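Aminoacyl-tRNA synthetase (Cryptosporidium parvum, PDB 5F9Z) probably catalyses the ATP-dependent attachment of proline to its cognate tRNA, as a class II prolyl-tRNA synthetase, and binds halofuginone together with an ATP analogue. Local coordinates at residues S197-E200 and D201-T205; V377-R380 and D381-E384; R407-F410 and K411-R415. One frame throughout, in Å; residues are numbered along the deposited sequence.

Interaction 1, the end of helix 181-202, is largely buried in the class II core; its backbone bonds widen beyond the usual helical spacing, and Ile198, Leu202 and Leu203 pack on neighbouring helices. Interaction 2, also mainly buried, turns a strand of the anticodon-binding domain back on itself and is closed by a strand-type backbone bond and an Asx turn. Interaction 3 is regular helix, partly buried, with Phe410 and Gln414 on its exposed side. It touches both others: Asp381 OD2 lies 2.6 Å from Arg407 NE in a salt bridge, and Leu408 and Leu409 pack on Ala204. Interactions 1 and 2 do not touch, their nearest atoms being about 10 Å apart.

Interaction 1 of 3, residues S197-E200 and D201-T205; sequences SIYE and DLLAT
Ser197 and Asp201, one helical turn apart, are joined by a side-chain hydrogen bond: Ser197 OG donates to Asp201 OD2 at 2.7 Å, meeting the anti lone pair, on the side away from OD1. Ser197 OG stands anti to its own backbone N (chi1 175°), which swings the hydroxyl along the helix toward the carboxylate. The carbonyl of Ser197 is also gripped by Asp201 N at 2.7 Å, with a weaker, longer bond from Leu202 N. One residue on, the spacing widens to a pi-type turn, since Leu203 N donates to Ile198 O at 3.0 Å. Ala204 then leaves the helix with a positive phi of 56°, and Thr205 N donates to Tyr199 O at 2.5 Å, unusually short and of uncertain exact length.

Leu203 CD1 sits over one face of the Tyr199 ring, 4.2 Å above its plane and offset toward the rim, while Thr205 CB lies at the ring edge. Thr205 OG1 bonds back to Leu203 O. A water donates to both Glu200 O and Asp201 O. This pi-widened C-terminal end of helix 181-202 belongs to the class II synthetase core, the Tyr199 side chain lying about 6 Å from the bound ATP analogue. It packs against helix 53-71 through Ile198, Leu202 and Leu203, and against helix 278-287 through Tyr199, Leu203, Ala204 and Thr205; Ala204 also touches Gln405, Leu408 and Leu409 of helix 393-417.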
ATOM      1  N   SER A 197       3.387   7.559  -6.152  1.00 20.51           N
ATOM      2  CA  SER A 197       2.539   7.413  -7.330  1.00 20.34           C
ATOM      3  C   SER A 197       1.736   6.120  -7.275  1.00 21.37           C
ATOM      4  O   SER A 197       0.570   6.091  -7.682  1.00 20.37           O
ATOM      5  CB  SER A 197       3.391   7.462  -8.599  1.00 20.82           C
ATOM      6  OG  SER A 197       2.604   7.213  -9.751  1.00 20.52           O
ATOM      7  N   ILE A 198       2.344   5.040  -6.775  1.00 21.34           N
ATOM      8  CA  ILE A 198       1.634   3.768  -6.667  1.00 22.23           C
ATOM      9  C   ILE A 198       0.409   3.914  -5.771  1.00 23.43           C
ATOM     10  O   ILE A 198      -0.680   3.429  -6.097  1.00 25.15           O
ATOM     11  CB  ILE A 198       2.584   2.668  -6.155  1.00 22.22           C
ATOM     12  CG1 ILE A 198       3.588   2.277  -7.242  1.00 21.93           C
ATOM     13  CG2 ILE A 198       1.798   1.448  -5.693  1.00 20.37           C
ATOM     14  CD1 ILE A 198       2.954   1.654  -8.467  1.00 21.01           C
ATOM     15  N   TYR A 199       0.564   4.598  -4.637  1.00 22.39           N
ATOM     16  CA  TYR A 199      -0.552   4.732  -3.706  1.00 22.13           C
ATOM     17  C   TYR A 199      -1.598   5.719  -4.217  1.00 23.24           C
ATOM     18  O   TYR A 199      -2.802   5.456  -4.122  1.00 24.68           O
ATOM     19  CB  TYR A 199      -0.039   5.159  -2.332  1.00 22.15           C
ATOM     20  CG  TYR A 199       0.417   4.007  -1.469  1.00 21.40           C
ATOM     21  CD1 TYR A 199       1.674   3.443  -1.637  1.00 20.54           C
ATOM     22  CD2 TYR A 199      -0.410   3.483  -0.484  1.00 22.43           C
ATOM     23  CE1 TYR A 199       2.094   2.389  -0.849  1.00 21.61           C
ATOM     24  CE2 TYR A 199       0.001   2.430   0.309  1.00 23.65           C
ATOM     25  CZ  TYR A 199       1.253   1.885   0.121  1.00 23.93           C
ATOM     26  OH  TYR A 199       1.671   0.839   0.912  1.00 26.49           O
ATOM     27  N   GLU A 200      -1.164   6.854  -4.765  1.00 22.55           N
ATOM     28  CA  GLU A 200      -2.105   7.906  -5.132  1.00 25.00           C
ATOM     29  C   GLU A 200      -2.654   7.739  -6.547  1.00 25.87           C
ATOM     30  O   GLU A 200      -3.861   7.881  -6.764  1.00 25.66           O
ATOM     31  CB  GLU A 200      -1.444   9.280  -4.975  1.00 26.88           C
ATOM     32  CG  GLU A 200      -1.015   9.590  -3.548  1.00 30.27           C
ATOM     33  CD  GLU A 200      -0.976  11.076  -3.255  1.00 34.25           C
ATOM     34  OE1 GLU A 200      -0.541  11.454  -2.147  1.00 35.86           O
ATOM     35  OE2 GLU A 200      -1.386  11.868  -4.129  1.00 36.60           O
ATOM     36  N   ASP A 201      -1.791   7.444  -7.521  1.00 25.60           N
ATOM     37  CA  ASP A 201      -2.261   7.332  -8.898  1.00 25.94           C
ATOM     38  C   ASP A 201      -2.923   5.985  -9.163  1.00 25.20           C
ATOM     39  O   ASP A 201      -3.920   5.915  -9.891  1.00 27.39           O
ATOM     40  CB  ASP A 201      -1.103   7.556  -9.873  1.00 26.72           C
ATOM     41  CG  ASP A 201      -0.527   8.953  -9.782  1.00 30.95           C
ATOM     42  OD1 ASP A 201      -1.307   9.908  -9.587  1.00 34.05           O
ATOM     43  OD2 ASP A 201       0.707   9.098  -9.905  1.00 32.75           O
ATOM     44  N   LEU A 202      -2.391   4.911  -8.584  1.00 23.30           N
ATOM     45  CA  LEU A 202      -2.913   3.574  -8.845  1.00 24.41           C
ATOM     46  C   LEU A 202      -3.943   3.146  -7.802  1.00 23.68           C
ATOM     47  O   LEU A 202      -5.031   2.680  -8.156  1.00 24.99           O
ATOM     48  CB  LEU A 202      -1.762   2.565  -8.901  1.00 24.29           C
ATOM     49  CG  LEU A 202      -2.098   1.148  -9.366  1.00 25.29           C
ATOM     50  CD1 LEU A 202      -2.435   1.135 -10.851  1.00 24.39           C
ATOM     51  CD2 LEU A 202      -0.955   0.191  -9.061  1.00 25.91           C
ATOM     52  N   LEU A 203      -3.621   3.300  -6.520  1.00 21.66           N
ATOM     53  CA  LEU A 203      -4.493   2.859  -5.440  1.00 21.33           C
ATOM     54  C   LEU A 203      -5.415   3.959  -4.926  1.00 23.58           C
ATOM     55  O   LEU A 203      -6.227   3.693  -4.033  1.00 26.08           O
ATOM     56  CB  LEU A 203      -3.656   2.310  -4.280  1.00 19.79           C
ATOM     57  CG  LEU A 203      -2.669   1.195  -4.631  1.00 18.59           C
ATOM     58  CD1 LEU A 203      -1.887   0.771  -3.401  1.00 19.03           C
ATOM     59  CD2 LEU A 203      -3.391   0.007  -5.246  1.00 17.80           C
ATOM     60  N   ALA A 204      -5.305   5.179  -5.460  1.00 21.96           N
ATOM     61  CA  ALA A 204      -6.136   6.311  -5.041  1.00 22.82           C
ATOM     62  C   ALA A 204      -6.035   6.558  -3.538  1.00 23.62           C
ATOM     63  O   ALA A 204      -6.973   7.057  -2.909  1.00 23.83           O
ATOM     64  CB  ALA A 204      -7.596   6.112  -5.459  1.00 21.66           C
ATOM     65  N   THR A 205      -4.889   6.217  -2.950  1.00 22.95           N
ATOM     66  CA  THR A 205      -4.684   6.327  -1.514  1.00 22.90           C
ATOM     67  C   THR A 205      -3.729   7.472  -1.220  1.00 26.93           C
ATOM     68  O   THR A 205      -2.583   7.449  -1.694  1.00 28.19           O
ATOM     69  CB  THR A 205      -4.136   5.018  -0.949  1.00 20.98           C
ATOM     70  OG1 THR A 205      -5.016   3.941  -1.297  1.00 20.22           O
ATOM     71  CG2 THR A 205      -4.019   5.102   0.566  1.00 21.45           C
TER
HETATM   72  O   HOH W   1      -5.876   7.798  -8.343  1.00 24.83           O

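Interaction 2 of 3, residues V377-R380 and D381-E384; sequences VVVR and DNME
Val379 meets the flat amide of Asn382 at its oxygen, with CB 3.2 Å from Asn382 OD1, and the two side chains run at a slant to each other. Over one face of the same amide comes Glu384 N, 57° out of the carbonyl plane and so not on a lone pair, to donate to Asn382 OD1 at 3.1 Å. From the other end of the group, Asn382 ND2 reaches Glu384 OE1 at 3.3 Å, meeting it on the anti side and 33° out of the carboxylate plane. Together the two hydrogen bonds restrain the amide. The carboxylate of Asp381 lies beside the isopropyl group, OD1 being 3.2 Å from Val379 CG1, while its OD2 is turned to Arg407 of helix 393-417. The Arg380 guanidinium lies oblique to Asp381 CA; it pairs with Asp289, and NE donates to Glu355 O.

The bond from Glu384 N to Asn382 OD1 defines an Asx turn, and it helps shape the loop that connects strands 374-379 and 385-389, antiparallel neighbours in the sheet of the anticodon-binding domain. Asn382 CG is placed between its backbone N and carbonyl carbon (chi1 58°), which brings OD1 to both Val379 CB and Glu384 N.

Val379 N closes the hairpin by donating to Glu384 O at 2.8 Å, in the carbonyl plane; Met383 N to Val379 O is only a weak bond. Beside the strand end, the bent Met383 chain lays CE 3.8 Å from Val378 CG1.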
ATOM      1  N   VAL A 377     -26.519   1.883 -15.853  1.00 31.76           N
ATOM      2  CA  VAL A 377     -25.248   1.872 -15.138  1.00 30.31           C
ATOM      3  C   VAL A 377     -25.492   2.314 -13.703  1.00 30.33           C
ATOM      4  O   VAL A 377     -26.137   3.343 -13.462  1.00 31.55           O
ATOM      5  CB  VAL A 377     -24.216   2.784 -15.823  1.00 28.64           C
ATOM      6  CG1 VAL A 377     -22.871   2.685 -15.121  1.00 27.54           C
ATOM      7  CG2 VAL A 377     -24.090   2.430 -17.297  1.00 27.64           C
ATOM      8  N   VAL A 378     -24.982   1.539 -12.751  1.00 28.50           N
ATOM      9  CA  VAL A 378     -25.027   1.882 -11.335  1.00 26.55           C
ATOM     10  C   VAL A 378     -23.591   1.950 -10.834  1.00 26.28           C
ATOM     11  O   VAL A 378     -22.836   0.980 -10.968  1.00 27.27           O
ATOM     12  CB  VAL A 378     -25.846   0.868 -10.520  1.00 26.72           C
ATOM     13  CG1 VAL A 378     -25.931   1.306  -9.064  1.00 27.19           C
ATOM     14  CG2 VAL A 378     -27.236   0.705 -11.115  1.00 23.24           C
ATOM     15  N   VAL A 379     -23.217   3.090 -10.266  1.00 26.44           N
ATOM     16  CA  VAL A 379     -21.862   3.317  -9.778  1.00 24.78           C
ATOM     17  C   VAL A 379     -21.749   2.773  -8.360  1.00 25.29           C
ATOM     18  O   VAL A 379     -22.653   2.951  -7.535  1.00 27.40           O
ATOM     19  CB  VAL A 379     -21.503   4.813  -9.843  1.00 24.07           C
ATOM     20  CG1 VAL A 379     -20.038   5.025  -9.506  1.00 21.81           C
ATOM     21  CG2 VAL A 379     -21.820   5.369 -11.223  1.00 23.38           C
ATOM     22  N   ARG A 380     -20.625   2.111  -8.074  1.00 23.41           N
ATOM     23  CA  ARG A 380     -20.492   1.354  -6.833  1.00 23.64           C
ATOM     24  C   ARG A 380     -20.429   2.265  -5.611  1.00 25.71           C
ATOM     25  O   ARG A 380     -21.134   2.038  -4.621  1.00 25.54           O
ATOM     26  CB  ARG A 380     -19.250   0.464  -6.903  1.00 21.87           C
ATOM     27  CG  ARG A 380     -18.811  -0.123  -5.571  1.00 22.65           C
ATOM     28  CD  ARG A 380     -19.856  -1.059  -4.985  1.00 26.64           C
ATOM     29  NE  ARG A 380     -19.410  -1.628  -3.716  1.00 28.32           N
ATOM     30  CZ  ARG A 380     -19.543  -1.025  -2.540  1.00 29.08           C
ATOM     31  NH1 ARG A 380     -20.114   0.171  -2.465  1.00 28.89           N
ATOM     32  NH2 ARG A 380     -19.103  -1.616  -1.437  1.00 29.57           N
ATOM     33  N   ASP A 381     -19.586   3.298  -5.656  1.00 27.09           N
ATOM     34  CA  ASP A 381     -19.253   4.026  -4.436  1.00 29.70           C
ATOM     35  C   ASP A 381     -20.288   5.073  -4.042  1.00 29.24           C
ATOM     36  O   ASP A 381     -20.333   5.455  -2.867  1.00 29.87           O
ATOM     37  CB  ASP A 381     -17.879   4.690  -4.577  1.00 31.52           C
ATOM     38  CG  ASP A 381     -17.840   5.729  -5.678  1.00 34.11           C
ATOM     39  OD1 ASP A 381     -18.504   5.523  -6.716  1.00 34.75           O
ATOM     40  OD2 ASP A 381     -17.145   6.752  -5.504  1.00 34.42           O
ATOM     41  N   ASN A 382     -21.119   5.549  -4.974  1.00 28.44           N
ATOM     42  CA  ASN A 382     -22.070   6.609  -4.654  1.00 29.95           C
ATOM     43  C   ASN A 382     -23.490   6.320  -5.131  1.00 31.90           C
ATOM     44  O   ASN A 382     -24.345   7.211  -5.052  1.00 33.39           O
ATOM     45  CB  ASN A 382     -21.596   7.949  -5.233  1.00 29.61           C
ATOM     46  CG  ASN A 382     -21.392   7.900  -6.735  1.00 28.05           C
ATOM     47  OD1 ASN A 382     -21.686   6.896  -7.383  1.00 28.03           O
ATOM     48  ND2 ASN A 382     -20.892   8.993  -7.300  1.00 26.48           N
ATOM     49  N   MET A 383     -23.764   5.111  -5.627  1.00 31.76           N
ATOM     50  CA  MET A 383     -25.093   4.722  -6.106  1.00 32.29           C
ATOM     51  C   MET A 383     -25.602   5.645  -7.209  1.00 32.08           C
ATOM     52  O   MET A 383     -26.812   5.794  -7.400  1.00 34.60           O
ATOM     53  CB  MET A 383     -26.109   4.658  -4.960  1.00 34.56           C
ATOM     54  CG  MET A 383     -25.866   3.517  -3.994  1.00 36.01           C
ATOM     55  SD  MET A 383     -25.699   1.929  -4.834  1.00 35.90           S
ATOM     56  CE  MET A 383     -27.322   1.760  -5.573  1.00 38.23           C
ATOM     57  N   GLU A 384     -24.686   6.270  -7.943  1.00 31.09           N
ATOM     58  CA  GLU A 384     -25.073   7.112  -9.067  1.00 31.50           C
ATOM     59  C   GLU A 384     -25.623   6.242 -10.191  1.00 30.88           C
ATOM     60  O   GLU A 384     -25.042   5.207 -10.531  1.00 29.67           O
ATOM     61  CB  GLU A 384     -23.871   7.924  -9.547  1.00 32.59           C
ATOM     62  CG  GLU A 384     -24.190   9.002 -10.565  1.00 34.64           C
ATOM     63  CD  GLU A 384     -22.968   9.831 -10.918  1.00 34.91           C
ATOM     64  OE1 GLU A 384     -21.878   9.536 -10.384  1.00 33.84           O
ATOM     65  OE2 GLU A 384     -23.097  10.775 -11.726  1.00 35.81           O
TER

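Interaction 3 of 3, residues R407-F410 and K411-R415; sequences RLLF and KAKQR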
ATOM      1  N   ARG A 407     -12.475  10.546  -8.018  1.00 26.23           N
ATOM      2  CA  ARG A 407     -13.364  10.783  -6.885  1.00 26.17           C
ATOM      3  C   ARG A 407     -12.878  10.061  -5.634  1.00 25.24           C
ATOM      4  O   ARG A 407     -12.968  10.603  -4.526  1.00 25.00           O
ATOM      5  CB  ARG A 407     -14.788  10.352  -7.240  1.00 27.83           C
ATOM      6  CG  ARG A 407     -15.782  10.484  -6.097  1.00 30.06           C
ATOM      7  CD  ARG A 407     -17.202  10.156  -6.541  1.00 29.46           C
ATOM      8  NE  ARG A 407     -17.318   8.809  -7.093  1.00 29.06           N
ATOM      9  CZ  ARG A 407     -17.418   8.538  -8.390  1.00 30.14           C
ATOM     10  NH1 ARG A 407     -17.416   9.523  -9.277  1.00 30.19           N
ATOM     11  NH2 ARG A 407     -17.520   7.281  -8.800  1.00 30.05           N
ATOM     12  N   LEU A 408     -12.363   8.839  -5.787  1.00 24.50           N
ATOM     13  CA  LEU A 408     -11.839   8.107  -4.638  1.00 22.95           C
ATOM     14  C   LEU A 408     -10.647   8.829  -4.024  1.00 22.89           C
ATOM     15  O   LEU A 408     -10.562   8.985  -2.800  1.00 23.62           O
ATOM     16  CB  LEU A 408     -11.449   6.686  -5.046  1.00 22.86           C
ATOM     17  CG  LEU A 408     -12.569   5.692  -5.349  1.00 21.67           C
ATOM     18  CD1 LEU A 408     -11.983   4.309  -5.577  1.00 19.96           C
ATOM     19  CD2 LEU A 408     -13.588   5.669  -4.222  1.00 21.72           C
ATOM     20  N   LEU A 409      -9.710   9.274  -4.863  1.00 23.08           N
ATOM     21  CA  LEU A 409      -8.530   9.959  -4.347  1.00 26.39           C
ATOM     22  C   LEU A 409      -8.896  11.299  -3.723  1.00 26.63           C
ATOM     23  O   LEU A 409      -8.345  11.674  -2.681  1.00 27.80           O
ATOM     24  CB  LEU A 409      -7.501  10.148  -5.463  1.00 27.09           C
ATOM     25  CG  LEU A 409      -6.219  10.888  -5.073  1.00 27.99           C
ATOM     26  CD1 LEU A 409      -5.521  10.184  -3.921  1.00 27.57           C
ATOM     27  CD2 LEU A 409      -5.289  11.018  -6.270  1.00 28.58           C
ATOM     28  N   PHE A 410      -9.827  12.032  -4.339  1.00 25.72           N
ATOM     29  CA  PHE A 410     -10.213  13.335  -3.809  1.00 26.25           C
ATOM     30  C   PHE A 410     -10.924  13.202  -2.467  1.00 26.88           C
ATOM     31  O   PHE A 410     -10.634  13.953  -1.529  1.00 26.20           O
ATOM     32  CB  PHE A 410     -11.099  14.070  -4.817  1.00 26.11           C
ATOM     33  CG  PHE A 410     -11.396  15.494  -4.439  1.00 26.23           C
ATOM     34  CD1 PHE A 410     -12.511  15.808  -3.680  1.00 26.54           C
ATOM     35  CD2 PHE A 410     -10.557  16.520  -4.842  1.00 25.54           C
ATOM     36  CE1 PHE A 410     -12.785  17.116  -3.330  1.00 27.29           C
ATOM     37  CE2 PHE A 410     -10.826  17.831  -4.496  1.00 26.81           C
ATOM     38  CZ  PHE A 410     -11.940  18.129  -3.739  1.00 27.54           C
ATOM     39  N   LYS A 411     -11.863  12.258  -2.357  1.00 28.54           N
ATOM     40  CA  LYS A 411     -12.578  12.076  -1.098  1.00 30.55           C
ATOM     41  C   LYS A 411     -11.661  11.523  -0.015  1.00 30.81           C
ATOM     42  O   LYS A 411     -11.762  11.916   1.153  1.00 32.64           O
ATOM     43  CB  LYS A 411     -13.782  11.158  -1.300  1.00 31.44           C
ATOM     44  CG  LYS A 411     -14.897  11.769  -2.132  1.00 33.69           C
ATOM     45  CD  LYS A 411     -16.077  10.818  -2.247  1.00 36.17           C
ATOM     46  CE  LYS A 411     -16.635  10.468  -0.877  1.00 37.52           C
ATOM     47  NZ  LYS A 411     -17.768   9.508  -0.973  1.00 39.43           N
ATOM     48  N   ALA A 412     -10.761  10.607  -0.381  1.00 29.27           N
ATOM     49  CA  ALA A 412      -9.790  10.109   0.584  1.00 28.44           C
ATOM     50  C   ALA A 412      -8.817  11.200   1.010  1.00 31.02           C
ATOM     51  O   ALA A 412      -8.310  11.171   2.138  1.00 31.56           O
ATOM     52  CB  ALA A 412      -9.031   8.921  -0.002  1.00 25.07           C
ATOM     53  N   LYS A 413      -8.549  12.165   0.129  1.00 31.51           N
ATOM     54  CA  LYS A 413      -7.621  13.240   0.459  1.00 31.47           C
ATOM     55  C   LYS A 413      -8.213  14.178   1.502  1.00 31.58           C
ATOM     56  O   LYS A 413      -7.549  14.531   2.483  1.00 32.57           O
ATOM     57  CB  LYS A 413      -7.243  14.010  -0.806  1.00 34.42           C
ATOM     58  CG  LYS A 413      -5.755  14.226  -0.988  1.00 38.64           C
ATOM     59  CD  LYS A 413      -5.275  13.651  -2.312  1.00 42.16           C
ATOM     60  CE  LYS A 413      -3.817  14.001  -2.558  1.00 46.42           C
ATOM     61  NZ  LYS A 413      -2.975  13.692  -1.369  1.00 49.28           N
ATOM     62  N   GLN A 414      -9.467  14.598   1.309  1.00 32.21           N
ATOM     63  CA  GLN A 414     -10.088  15.500   2.272  1.00 34.02           C
ATOM     64  C   GLN A 414     -10.373  14.813   3.602  1.00 34.03           C
ATOM     65  O   GLN A 414     -10.519  15.498   4.619  1.00 35.25           O
ATOM     66  CB  GLN A 414     -11.370  16.107   1.692  1.00 34.36           C
ATOM     67  CG  GLN A 414     -12.424  15.109   1.250  1.00 35.07           C
ATOM     68  CD  GLN A 414     -13.572  15.776   0.511  1.00 37.28           C
ATOM     69  OE1 GLN A 414     -13.633  17.000   0.409  1.00 37.77           O
ATOM     70  NE2 GLN A 414     -14.488  14.969  -0.010  1.00 37.24           N
ATOM     71  N   ARG A 415     -10.447  13.480   3.622  1.00 33.27           N
ATOM     72  CA  ARG A 415     -10.502  12.769   4.894  1.00 33.92           C
ATOM     73  C   ARG A 415      -9.143  12.744   5.582  1.00 33.69           C
ATOM     74  O   ARG A 415      -9.078  12.756   6.816  1.00 34.84           O
ATOM     75  CB  ARG A 415     -11.017  11.341   4.691  1.00 33.84           C
ATOM     76  CG  ARG A 415     -12.517  11.197   4.896  1.00 36.50           C
ATOM     77  CD  ARG A 415     -12.968   9.742   4.881  1.00 37.84           C
ATOM     78  NE  ARG A 415     -13.008   9.184   3.531  1.00 39.12           N
ATOM     79  CZ  ARG A 415     -12.139   8.297   3.059  1.00 42.32           C
ATOM     80  NH1 ARG A 415     -11.152   7.854   3.828  1.00 43.84           N
ATOM     81  NH2 ARG A 415     -12.259   7.846   1.817  1.00 41.54           N
TER
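Helix 393-417 follows the anticodon-binding sheet in the chain, and residues 407-415 form two regular turns of it, where Arg407 and Lys411, Leu409 and Lys413, and Phe410 and Gln414 meet four residues apart. The alpha-helical character is read from the backbone: Lys411 N donates to Arg407 O at 2.9 Å and nearly straight (165°), and Ala412 N to Leu408 O and Gln414 N to Phe410 O repeat the step. Lys413 N is split between Leu409 O and, weakly, Phe410 O, so this step is less straight than its neighbours.

Two of the three side-chain contacts are between aliphatic carbons; in the third an aromatic carbon meets an amide oxygen. Arg407 and Lys411 run alongside each other, pointing the same way, with Arg407 CG 3.9 Å from Lys411 CD. Leu409 lies likewise beside Lys413, its CD1 3.8 Å from Lys413 CD; the lysine is bent at chi2 and chi4. Phe410 and Gln414 are set aslant, ring and amide planes 65° apart, and Phe410 CE1 comes within 3.8 Å of Gln414 OE1. A chi1 of 57° puts Gln414 CG between its own N and carbonyl carbon, which aims the otherwise extended chain at the preceding turn, where CG lies 3.5 Å from Phe410 O.

On the buried flank, Leu408 and Ala412 pack against His287, and Ala412 also touches Pro206. This apolar packing and the Arg407 guanidinium, turned to Asp381 and in cation-pi contact with Phe404, join the helix to its surroundings; Lys413 NZ adds only a long, weak ion pair with Glu200. Arg407 NE and Lys411 NZ stand 6.2 Å apart, so the touching aliphatic stems probably let these like charges diverge.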